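Local coordinates for membrane protein, putative (Geobacter sulfurreducens PCA, PDB 2QYB) that is poorly characterised; the full-length membrane protein, of which this is the GAF domain, may have phosphatase and transporter activity, at residues Ile40-Glu45 with Arg50-Ser55. Numbering follows the deposited sequence.
Sequences IRLVDE and RVRSYS
L42 and R50 exchange a pair of backbone hydrogen bonds, L42 N to R50 O and R50 N to L42 O. R50 O also receives the CA-H of R41, with R41 CA 3.1 Å from R50 O. At the next hydrogen-bonded pair, I40 N gives its hydrogen to S53 O (2.9 Å), but I40 O faces two amides. R52 N reaches I40 O at 3.0 Å and 172°, while the bond from S53 N to I40 O is weak at 3.4 Å. This is a classic beta bulge, set in the antiparallel hairpin of strands 37-43 and 49-56 at one margin of the GAF-domain sheet. At the bulge R52 turns toward strand 37-43, its CG 4.1 Å from L42 CB. Beyond it, the R52 guanidinium lies over R50 CB and forms a salt bridge with D17 of the second subunit. Bends at chi2 and chi3 fold R50 past D44, CG lying 3.7 Å from D44 OD2, yet R50 NE forms a salt bridge with D66, and D44 OD1 accepts V48 N. S53 OG hydrogen-bonds D23 OD1. On the other face, V51 CG2 lies over the R41 guanidinium, whose NH2 bonds to A63 O and K65 O; V51 N donates to D66 OD1.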
ATOM      1  N   ILE A  40       7.852   5.188   5.295  1.00 29.26           N
ATOM      2  CA  ILE A  40       9.185   4.625   4.990  1.00 29.25           C
ATOM      3  C   ILE A  40       9.636   5.184   3.609  1.00 29.47           C
ATOM      4  O   ILE A  40       8.892   5.115   2.639  1.00 29.64           O
ATOM      5  CB  ILE A  40       9.160   3.083   4.944  1.00 28.62           C
ATOM      6  CG1 ILE A  40       8.942   2.507   6.341  1.00 29.10           C
ATOM      7  CG2 ILE A  40      10.440   2.515   4.323  1.00 29.62           C
ATOM      8  CD1 ILE A  40       8.336   1.109   6.331  1.00 27.10           C
ATOM      9  N   ARG A  41      10.838   5.743   3.552  1.00 30.05           N
ATOM     10  CA  ARG A  41      11.493   6.068   2.307  1.00 31.14           C
ATOM     11  C   ARG A  41      12.744   5.198   2.154  1.00 31.88           C
ATOM     12  O   ARG A  41      13.437   4.924   3.142  1.00 31.21           O
ATOM     13  CB  ARG A  41      11.907   7.536   2.261  1.00 30.59           C
ATOM     14  CG  ARG A  41      10.749   8.470   2.361  1.00 31.69           C
ATOM     15  CD  ARG A  41      11.243   9.890   2.250  1.00 32.63           C
ATOM     16  NE  ARG A  41      10.138  10.832   2.077  1.00 34.30           N
ATOM     17  CZ  ARG A  41       9.312  11.223   3.053  1.00 34.49           C
ATOM     18  NH1 ARG A  41       9.415  10.745   4.291  1.00 34.67           N
ATOM     19  NH2 ARG A  41       8.345  12.083   2.792  1.00 34.68           N
ATOM     20  N   LEU A  42      13.022   4.802   0.905  1.00 32.50           N
ATOM     21  CA  LEU A  42      14.232   4.067   0.561  1.00 32.90           C
ATOM     22  C   LEU A  42      14.966   4.792  -0.547  1.00 34.23           C
ATOM     23  O   LEU A  42      14.358   5.395  -1.417  1.00 34.61           O
ATOM     24  CB  LEU A  42      13.901   2.624   0.142  1.00 32.39           C
ATOM     25  CG  LEU A  42      13.167   1.772   1.194  1.00 32.90           C
ATOM     26  CD1 LEU A  42      12.760   0.317   0.722  1.00 31.11           C
ATOM     27  CD2 LEU A  42      13.954   1.733   2.494  1.00 31.32           C
ATOM     28  N   VAL A  43      16.287   4.746  -0.502  1.00 36.17           N
ATOM     29  CA  VAL A  43      17.055   5.347  -1.544  1.00 37.97           C
ATOM     30  C   VAL A  43      16.858   4.550  -2.820  1.00 38.91           C
ATOM     31  O   VAL A  43      16.849   3.325  -2.784  1.00 39.13           O
ATOM     32  CB  VAL A  43      18.561   5.464  -1.198  1.00 38.39           C
ATOM     33  CG1 VAL A  43      19.249   6.237  -2.295  1.00 39.09           C
ATOM     34  CG2 VAL A  43      18.759   6.208   0.100  1.00 38.53           C
ATOM     35  N   ASP A  44      16.683   5.252  -3.944  1.00 40.36           N
ATOM     36  CA  ASP A  44      16.643   4.602  -5.242  1.00 41.84           C
ATOM     37  C   ASP A  44      18.072   4.621  -5.794  1.00 42.76           C
ATOM     38  O   ASP A  44      18.970   5.170  -5.162  1.00 43.31           O
ATOM     39  CB  ASP A  44      15.621   5.278  -6.181  1.00 40.95           C
ATOM     40  CG  ASP A  44      16.009   6.706  -6.568  1.00 40.00           C
ATOM     41  OD1 ASP A  44      17.138   7.135  -6.226  1.00 36.02           O
ATOM     42  OD2 ASP A  44      15.194   7.390  -7.238  1.00 36.33           O
ATOM     43  N   GLU A  45      18.270   4.002  -6.956  1.00 44.06           N
ATOM     44  CA  GLU A  45      19.570   4.003  -7.665  1.00 44.97           C
ATOM     45  C   GLU A  45      20.228   5.398  -7.728  1.00 45.31           C
ATOM     46  O   GLU A  45      21.424   5.521  -7.524  1.00 46.21           O
ATOM     47  CB  GLU A  45      19.444   3.451  -9.109  1.00 45.92           C
ATOM     48  CG  GLU A  45      18.171   2.585  -9.419  1.00 49.10           C
ATOM     49  CD  GLU A  45      16.926   3.439  -9.762  1.00 52.57           C
ATOM     50  OE1 GLU A  45      16.991   4.250 -10.726  1.00 54.96           O
ATOM     51  OE2 GLU A  45      15.892   3.302  -9.070  1.00 52.51           O
ATOM     52  N   ARG A  50      12.830   7.833  -1.819  1.00 34.50           N
ATOM     53  CA  ARG A  50      11.538   7.639  -2.403  1.00 34.04           C
ATOM     54  C   ARG A  50      10.588   7.062  -1.363  1.00 33.77           C
ATOM     55  O   ARG A  50      10.919   6.070  -0.693  1.00 32.84           O
ATOM     56  CB  ARG A  50      11.648   6.656  -3.573  1.00 35.07           C
ATOM     57  CG  ARG A  50      12.508   7.115  -4.772  1.00 38.42           C
ATOM     58  CD  ARG A  50      11.797   8.040  -5.747  1.00 42.35           C
ATOM     59  NE  ARG A  50      10.393   7.662  -5.950  1.00 45.15           N
ATOM     60  CZ  ARG A  50       9.899   6.864  -6.913  1.00 46.50           C
ATOM     61  NH1 ARG A  50       8.591   6.602  -6.925  1.00 46.18           N
ATOM     62  NH2 ARG A  50      10.674   6.308  -7.844  1.00 46.13           N
ATOM     63  N   VAL A  51       9.389   7.637  -1.286  1.00 32.95           N
ATOM     64  CA  VAL A  51       8.287   7.035  -0.519  1.00 32.25           C
ATOM     65  C   VAL A  51       7.878   5.657  -1.060  1.00 32.85           C
ATOM     66  O   VAL A  51       7.444   5.511  -2.232  1.00 32.07           O
ATOM     67  CB  VAL A  51       7.031   7.910  -0.497  1.00 31.63           C
ATOM     68  CG1 VAL A  51       5.934   7.198   0.288  1.00 29.96           C
ATOM     69  CG2 VAL A  51       7.368   9.302   0.070  1.00 29.37           C
ATOM     70  N   ARG A  52       8.068   4.644  -0.199  1.00 32.29           N
ATOM     71  CA  ARG A  52       7.769   3.255  -0.556  1.00 30.96           C
ATOM     72  C   ARG A  52       6.669   2.632   0.303  1.00 30.00           C
ATOM     73  O   ARG A  52       6.133   1.624  -0.060  1.00 30.67           O
ATOM     74  CB  ARG A  52       9.048   2.414  -0.468  1.00 30.27           C
ATOM     75  CG  ARG A  52      10.157   2.858  -1.426  1.00 29.16           C
ATOM     76  CD  ARG A  52       9.621   3.119  -2.845  1.00 29.56           C
ATOM     77  NE  ARG A  52      10.669   3.130  -3.845  1.00 27.07           N
ATOM     78  CZ  ARG A  52      10.460   3.234  -5.146  1.00 28.74           C
ATOM     79  NH1 ARG A  52       9.232   3.331  -5.610  1.00 31.32           N
ATOM     80  NH2 ARG A  52      11.483   3.236  -5.997  1.00 30.80           N
ATOM     81  N   SER A  53       6.335   3.224   1.430  1.00 29.41           N
ATOM     82  CA  SER A  53       5.311   2.686   2.282  1.00 29.56           C
ATOM     83  C   SER A  53       4.864   3.763   3.223  1.00 30.23           C
ATOM     84  O   SER A  53       5.626   4.607   3.585  1.00 30.74           O
ATOM     85  CB  SER A  53       5.866   1.497   3.082  1.00 29.14           C
ATOM     86  OG  SER A  53       4.888   0.983   3.963  1.00 29.19           O
ATOM     87  N   TYR A  54       3.618   3.724   3.637  1.00 32.71           N
ATOM     88  CA  TYR A  54       3.084   4.739   4.561  1.00 34.08           C
ATOM     89  C   TYR A  54       1.759   4.254   5.152  1.00 33.80           C
ATOM     90  O   TYR A  54       1.082   3.437   4.559  1.00 33.25           O
ATOM     91  CB  TYR A  54       2.890   6.070   3.830  1.00 35.22           C
ATOM     92  CG  TYR A  54       1.734   6.048   2.910  1.00 36.21           C
ATOM     93  CD1 TYR A  54       1.894   5.849   1.538  1.00 38.01           C
ATOM     94  CD2 TYR A  54       0.452   6.199   3.421  1.00 38.67           C
ATOM     95  CE1 TYR A  54       0.768   5.809   0.701  1.00 39.88           C
ATOM     96  CE2 TYR A  54      -0.646   6.152   2.626  1.00 38.92           C
ATOM     97  CZ  TYR A  54      -0.497   5.962   1.278  1.00 38.43           C
ATOM     98  OH  TYR A  54      -1.661   5.953   0.563  1.00 40.90           O
ATOM     99  N   SER A  55       1.416   4.738   6.327  1.00 34.16           N
ATOM    100  CA  SER A  55       0.141   4.394   6.959  1.00 35.13           C
ATOM    101  C   SER A  55      -0.410   5.673   7.600  1.00 35.23           C
ATOM    102  O   SER A  55       0.344   6.533   7.932  1.00 34.29           O
ATOM    103  CB  SER A  55       0.301   3.254   7.986  1.00 35.06           C
ATOM    104  OG  SER A  55      -0.958   2.863   8.563  1.00 33.90           O
TER